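Local coordinates for nisin biosynthesis protein NisC (Lactococcus lactis subsp. lactis, PDB 2G0D) that is a zinc-dependent cyclase that closes the thioether rings of the lantibiotic nisin during its biosynthesis, at residues S80-A85 and Y134-G139; C199-L204 and W277-P282. One frame throughout, in Å; residues are numbered along the deposited sequence.

Contact 1. Residues S80-A85 and Y134-G139; sequences SLYSGA and YDVIEG
The carboxylate of E138 is shared between the hydroxyls of S80 and S83. S83 OG donates to E138 OE2 at 2.5 Å, arriving on the syn side and only modestly out of the carboxylate plane, whereas S80 OG reaches E138 OE1 at 2.6 Å from above that plane. The glutamate chain bends at chi2 (-60°), which brings its carboxylate toward loop 80-85, and two short bonds, one to each oxygen, restrict the rotation of the group. S80 OG also accepts from the backbone N of S83, 3.0 Å away, which ties the hydroxyl that grips the glutamate into its own turn. The backbones are also joined directly: Y82 N donates to I137 O at 3.0 Å. A water beside this bond accepts from L81 N and lies within hydrogen-bonding distance of V136 O and G139 O.

The two loops share a local design, consistent with the repetitive build of an alpha toroid. S80 begins an ST motif and D135 an Asx motif, each accepting from the backbone N three residues on, and each turn ends in a glycine, G84 or G139, at the N-cap of the next helix, 85-92 or 140-147. D135 OD2 takes two amides, E138 N through its syn lone pair and G139 N, while OD1 pairs with H206.

Apolar packing lies on the side of Y82. I137 CD1 sits over one face of the tyrosine ring, displaced toward the rim, in a CH-pi contact 4.0 Å from the ring centroid. The other branch, I137 CG2, is 3.7 Å from Y82 CB, and V136 O approaches the ring edge. The tyrosine hydroxyl bonds to A398 O, and the more distant V136 CG1 lies 4.4 Å from L81 CD2.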
loop_
_atom_site.group_PDB
_atom_site.type_symbol
_atom_site.label_atom_id
_atom_site.label_comp_id
_atom_site.label_asym_id
_atom_site.label_seq_id
_atom_site.Cartn_x
_atom_site.Cartn_y
_atom_site.Cartn_z
ATOM N N SER A 80 -4.073 1.939 -12.106
ATOM C CA SER A 80 -4.005 1.613 -10.687
ATOM C C SER A 80 -2.590 1.294 -10.173
ATOM O O SER A 80 -1.739 0.830 -10.922
ATOM C CB SER A 80 -4.963 0.460 -10.369
ATOM O OG SER A 80 -4.371 -0.792 -10.645
ATOM N N LEU A 81 -2.358 1.555 -8.893
ATOM C CA LEU A 81 -1.057 1.249 -8.268
ATOM C C LEU A 81 -0.671 -0.237 -8.426
ATOM O O LEU A 81 0.434 -0.541 -8.860
ATOM C CB LEU A 81 -1.036 1.656 -6.785
ATOM C CG LEU A 81 0.252 1.404 -5.957
ATOM C CD1 LEU A 81 1.468 2.181 -6.493
ATOM C CD2 LEU A 81 0.061 1.758 -4.476
ATOM N N TYR A 82 -1.575 -1.152 -8.063
ATOM C CA TYR A 82 -1.218 -2.573 -8.000
ATOM C C TYR A 82 -1.466 -3.371 -9.269
ATOM O O TYR A 82 -0.895 -4.440 -9.417
ATOM C CB TYR A 82 -1.822 -3.265 -6.765
ATOM C CG TYR A 82 -0.963 -3.055 -5.527
ATOM C CD1 TYR A 82 -1.059 -1.892 -4.787
ATOM C CD2 TYR A 82 -0.033 -4.027 -5.120
ATOM C CE1 TYR A 82 -0.255 -1.681 -3.664
ATOM C CE2 TYR A 82 0.781 -3.825 -4.010
ATOM C CZ TYR A 82 0.653 -2.667 -3.283
ATOM O OH TYR A 82 1.446 -2.470 -2.188
ATOM N N SER A 83 -2.314 -2.874 -10.168
ATOM C CA SER A 83 -2.569 -3.573 -11.451
ATOM C C SER A 83 -2.274 -2.732 -12.683
ATOM O O SER A 83 -2.225 -3.273 -13.779
ATOM C CB SER A 83 -4.020 -4.056 -11.555
ATOM O OG SER A 83 -4.322 -4.900 -10.483
ATOM N N GLY A 84 -2.115 -1.421 -12.521
ATOM C CA GLY A 84 -2.075 -0.552 -13.687
ATOM C C GLY A 84 -0.822 0.271 -13.873
ATOM O O GLY A 84 0.255 -0.102 -13.408
ATOM N N ALA A 85 -0.978 1.405 -14.555
ATOM C CA ALA A 85 0.155 2.266 -14.910
ATOM C C ALA A 85 0.963 2.817 -13.738
ATOM O O ALA A 85 2.184 2.950 -13.858
ATOM C CB ALA A 85 -0.303 3.422 -15.849
ATOM N N TYR A 134 -11.690 4.036 -4.647
ATOM C CA TYR A 134 -10.973 5.015 -3.821
ATOM C C TYR A 134 -9.724 4.423 -3.154
ATOM O O TYR A 134 -8.907 5.178 -2.622
ATOM C CB TYR A 134 -11.908 5.557 -2.726
ATOM C CG TYR A 134 -12.381 4.476 -1.785
ATOM C CD1 TYR A 134 -13.624 3.854 -1.970
ATOM C CD2 TYR A 134 -11.568 4.034 -0.743
ATOM C CE1 TYR A 134 -14.047 2.833 -1.121
ATOM C CE2 TYR A 134 -11.977 3.008 0.098
ATOM C CZ TYR A 134 -13.216 2.413 -0.088
ATOM O OH TYR A 134 -13.618 1.403 0.768
ATOM N N ASP A 135 -9.593 3.086 -3.184
ATOM C CA ASP A 135 -8.653 2.369 -2.302
ATOM C C ASP A 135 -7.187 2.396 -2.730
ATOM O O ASP A 135 -6.815 3.013 -3.712
ATOM C CB ASP A 135 -9.161 0.943 -1.925
ATOM C CG ASP A 135 -8.922 -0.125 -3.010
ATOM O OD1 ASP A 135 -9.449 -1.263 -2.858
ATOM O OD2 ASP A 135 -8.219 0.137 -3.998
ATOM N N VAL A 136 -6.357 1.720 -1.955
ATOM C CA VAL A 136 -4.915 1.723 -2.187
ATOM C C VAL A 136 -4.577 0.796 -3.362
ATOM O O VAL A 136 -3.788 1.142 -4.243
ATOM C CB VAL A 136 -4.157 1.317 -0.876
ATOM C CG1 VAL A 136 -2.705 1.046 -1.165
ATOM C CG2 VAL A 136 -4.334 2.407 0.186
ATOM N N ILE A 137 -5.193 -0.375 -3.384
ATOM C CA ILE A 137 -4.787 -1.421 -4.324
ATOM C C ILE A 137 -5.140 -1.087 -5.791
ATOM O O ILE A 137 -4.261 -1.101 -6.660
ATOM C CB ILE A 137 -5.329 -2.804 -3.857
ATOM C CG1 ILE A 137 -4.939 -3.052 -2.382
ATOM C CG2 ILE A 137 -4.882 -3.944 -4.800
ATOM C CD1 ILE A 137 -3.403 -3.150 -2.112
ATOM N N GLU A 138 -6.408 -0.759 -6.050
ATOM C CA GLU A 138 -6.868 -0.430 -7.401
ATOM C C GLU A 138 -7.340 1.016 -7.577
ATOM O O GLU A 138 -7.478 1.476 -8.701
ATOM C CB GLU A 138 -7.973 -1.399 -7.874
ATOM C CG GLU A 138 -7.554 -2.877 -7.860
ATOM C CD GLU A 138 -6.358 -3.190 -8.755
ATOM O OE1 GLU A 138 -6.178 -2.511 -9.777
ATOM O OE2 GLU A 138 -5.593 -4.128 -8.439
ATOM N N GLY A 139 -7.582 1.732 -6.478
ATOM C CA GLY A 139 -8.241 3.049 -6.579
ATOM C C GLY A 139 -7.336 4.266 -6.457
ATOM O O GLY A 139 -6.115 4.166 -6.555
HETATM O O HOH W 1 -4.414 2.193 -7.026
#

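Contact 2. Residues C199-L204 and W277-P282; sequences CLNMGL and WCYGGP. With ZN (zinc ion), chain B.
N201 and Y279 cross at about a right angle, with the amide plane turned 35° from the phenol ring. N201 ND2 donates to Y279 OH at 3.0 Å, and the oxygen lies almost in the amide plane. The asparagine's other branch turns back on its own chain: OD1 accepts from G203 N in an Asx turn, so the amide is held from both ends and its flip is fixed. The turn brings G203 CA within 3.5 Å of Y279 CD1, and the backbone lies directly against the ring.

L204 and W277 also meet nearly at right angles. With CG anti to the backbone N (chi1 -180°), L204 sends CD2 over one face of the indole, a CH-pi contact 3.6 Å from the centroid of the five-membered ring. Packing here is tight, with L204 CD2 only 3.2 Å from W277 NE1, which itself donates to L399 O. Between the backbones, one water bridges M202 O to G280 N and another links L204 N with W277 O and G280 O.

C278, between the two aromatic residues, points away from 199-204 and binds zinc through SG at 2.3 Å. C324, H325 and a water at 2.2 Å complete the site, consistent with a metal that could take a thiol of the peptide in the water's place and activate it for cyclisation.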
loop_
_atom_site.group_PDB
_atom_site.type_symbol
_atom_site.label_atom_id
_atom_site.label_comp_id
_atom_site.label_asym_id
_atom_site.label_seq_id
_atom_site.Cartn_x
_atom_site.Cartn_y
_atom_site.Cartn_z
ATOM N N CYS A 199 -21.207 -2.510 4.523
ATOM C CA CYS A 199 -20.343 -1.992 5.576
ATOM C C CYS A 199 -19.491 -0.809 5.112
ATOM O O CYS A 199 -19.316 -0.572 3.909
ATOM C CB CYS A 199 -19.428 -3.096 6.143
ATOM S SG CYS A 199 -18.047 -3.555 5.074
ATOM N N LEU A 200 -18.984 -0.071 6.095
ATOM C CA LEU A 200 -17.838 0.808 5.930
ATOM C C LEU A 200 -16.561 -0.011 6.130
ATOM O O LEU A 200 -16.311 -0.521 7.237
ATOM C CB LEU A 200 -17.889 1.930 6.970
ATOM C CG LEU A 200 -16.805 3.008 6.962
ATOM C CD1 LEU A 200 -16.831 3.804 5.635
ATOM C CD2 LEU A 200 -16.974 3.943 8.177
ATOM N N ASN A 201 -15.771 -0.145 5.063
ATOM C CA ASN A 201 -14.496 -0.886 5.115
ATOM C C ASN A 201 -13.454 -0.117 5.935
ATOM O O ASN A 201 -13.281 1.096 5.767
ATOM C CB ASN A 201 -13.994 -1.210 3.698
ATOM C CG ASN A 201 -12.793 -2.139 3.700
ATOM O OD1 ASN A 201 -11.739 -1.805 4.248
ATOM N ND2 ASN A 201 -12.939 -3.301 3.071
ATOM N N MET A 202 -12.797 -0.836 6.848
ATOM C CA MET A 202 -11.946 -0.230 7.880
ATOM C C MET A 202 -10.486 -0.682 7.792
ATOM O O MET A 202 -9.685 -0.471 8.710
ATOM C CB MET A 202 -12.546 -0.525 9.264
ATOM C CG MET A 202 -13.910 0.202 9.550
ATOM S SD MET A 202 -13.665 1.964 9.871
ATOM C CE MET A 202 -14.055 2.570 8.286
ATOM N N GLY A 203 -10.152 -1.302 6.671
ATOM C CA GLY A 203 -8.789 -1.752 6.394
ATOM C C GLY A 203 -7.972 -0.648 5.757
ATOM O O GLY A 203 -8.518 0.314 5.226
ATOM N N LEU A 204 -6.657 -0.790 5.814
ATOM C CA LEU A 204 -5.760 0.154 5.157
ATOM C C LEU A 204 -5.848 0.029 3.644
ATOM O O LEU A 204 -5.966 1.035 2.923
ATOM C CB LEU A 204 -4.308 -0.096 5.601
ATOM C CG LEU A 204 -3.249 0.836 4.989
ATOM C CD1 LEU A 204 -3.349 2.181 5.668
ATOM C CD2 LEU A 204 -1.850 0.297 5.140
ATOM N N TRP A 277 -1.003 -5.710 7.388
ATOM C CA TRP A 277 -0.918 -4.436 6.699
ATOM C C TRP A 277 -2.271 -4.088 6.056
ATOM O O TRP A 277 -2.805 -3.009 6.277
ATOM C CB TRP A 277 0.231 -4.472 5.668
ATOM C CG TRP A 277 0.245 -3.306 4.720
ATOM C CD1 TRP A 277 0.832 -2.092 4.926
ATOM C CD2 TRP A 277 -0.336 -3.258 3.406
ATOM N NE1 TRP A 277 0.643 -1.268 3.819
ATOM C CE2 TRP A 277 -0.077 -1.959 2.877
ATOM C CE3 TRP A 277 -1.071 -4.173 2.633
ATOM C CZ2 TRP A 277 -0.500 -1.564 1.599
ATOM C CZ3 TRP A 277 -1.500 -3.781 1.347
ATOM C CH2 TRP A 277 -1.210 -2.485 0.846
ATOM N N CYS A 278 -2.837 -5.005 5.279
ATOM C CA CYS A 278 -4.071 -4.705 4.548
ATOM C C CYS A 278 -5.312 -4.413 5.422
ATOM O O CYS A 278 -6.100 -3.521 5.104
ATOM C CB CYS A 278 -4.380 -5.825 3.562
ATOM S SG CYS A 278 -4.497 -7.472 4.294
ATOM N N TYR A 279 -5.473 -5.186 6.502
ATOM C CA TYR A 279 -6.559 -5.036 7.459
ATOM C C TYR A 279 -5.997 -5.213 8.870
ATOM O O TYR A 279 -5.149 -6.083 9.110
ATOM C CB TYR A 279 -7.618 -6.130 7.253
ATOM C CG TYR A 279 -8.559 -5.980 6.069
ATOM C CD1 TYR A 279 -9.667 -5.135 6.138
ATOM C CD2 TYR A 279 -8.395 -6.776 4.921
ATOM C CE1 TYR A 279 -10.569 -5.038 5.060
ATOM C CE2 TYR A 279 -9.268 -6.690 3.853
ATOM C CZ TYR A 279 -10.349 -5.809 3.924
ATOM O OH TYR A 279 -11.208 -5.716 2.860
ATOM N N GLY A 280 -6.474 -4.406 9.804
ATOM C CA GLY A 280 -6.145 -4.611 11.218
ATOM C C GLY A 280 -5.122 -3.623 11.755
ATOM O O GLY A 280 -4.670 -2.710 11.038
ATOM N N GLY A 281 -4.757 -3.838 13.019
ATOM C CA GLY A 281 -3.871 -2.944 13.766
ATOM C C GLY A 281 -2.616 -2.432 13.076
ATOM O O GLY A 281 -2.375 -1.249 13.097
ATOM N N PRO A 282 -1.797 -3.323 12.484
ATOM C CA PRO A 282 -0.548 -2.807 11.872
ATOM C C PRO A 282 -0.770 -1.726 10.829
ATOM O O PRO A 282 -0.123 -0.692 10.898
ATOM C CB PRO A 282 0.101 -4.057 11.264
ATOM C CG PRO A 282 -0.459 -5.208 12.178
ATOM C CD PRO A 282 -1.895 -4.797 12.351
HETATM ZN ZN ZN B . -3.795 -8.804 2.511
HETATM O O HOH W 2 -8.888 -2.952 9.450
HETATM O O HOH W 3 -5.043 -2.258 7.876
HETATM O O HOH W 4 -5.506 -8.906 1.166
#

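How the contacts relate
The centres of contacts 1 and 2 lie about 16 Å apart, yet the two meet directly in the interior of the toroid. I137 CD1, already over the Y82 ring, is also 3.7 Å from W277 CH2, so the indole extends the apolar cluster of contact 1 into contact 2. V136 CG2 packs 3.5 Å from L204 O. Just beyond L204, A205 forms backbone hydrogen bonds with both V136 and C278, which links loop 134-139 to the loop carrying a zinc ligand. Contact 2 supplies that ligand, C278, whereas contact 1 comes nearest the metal at I137, whose side chain lies about 7 Å from the zinc.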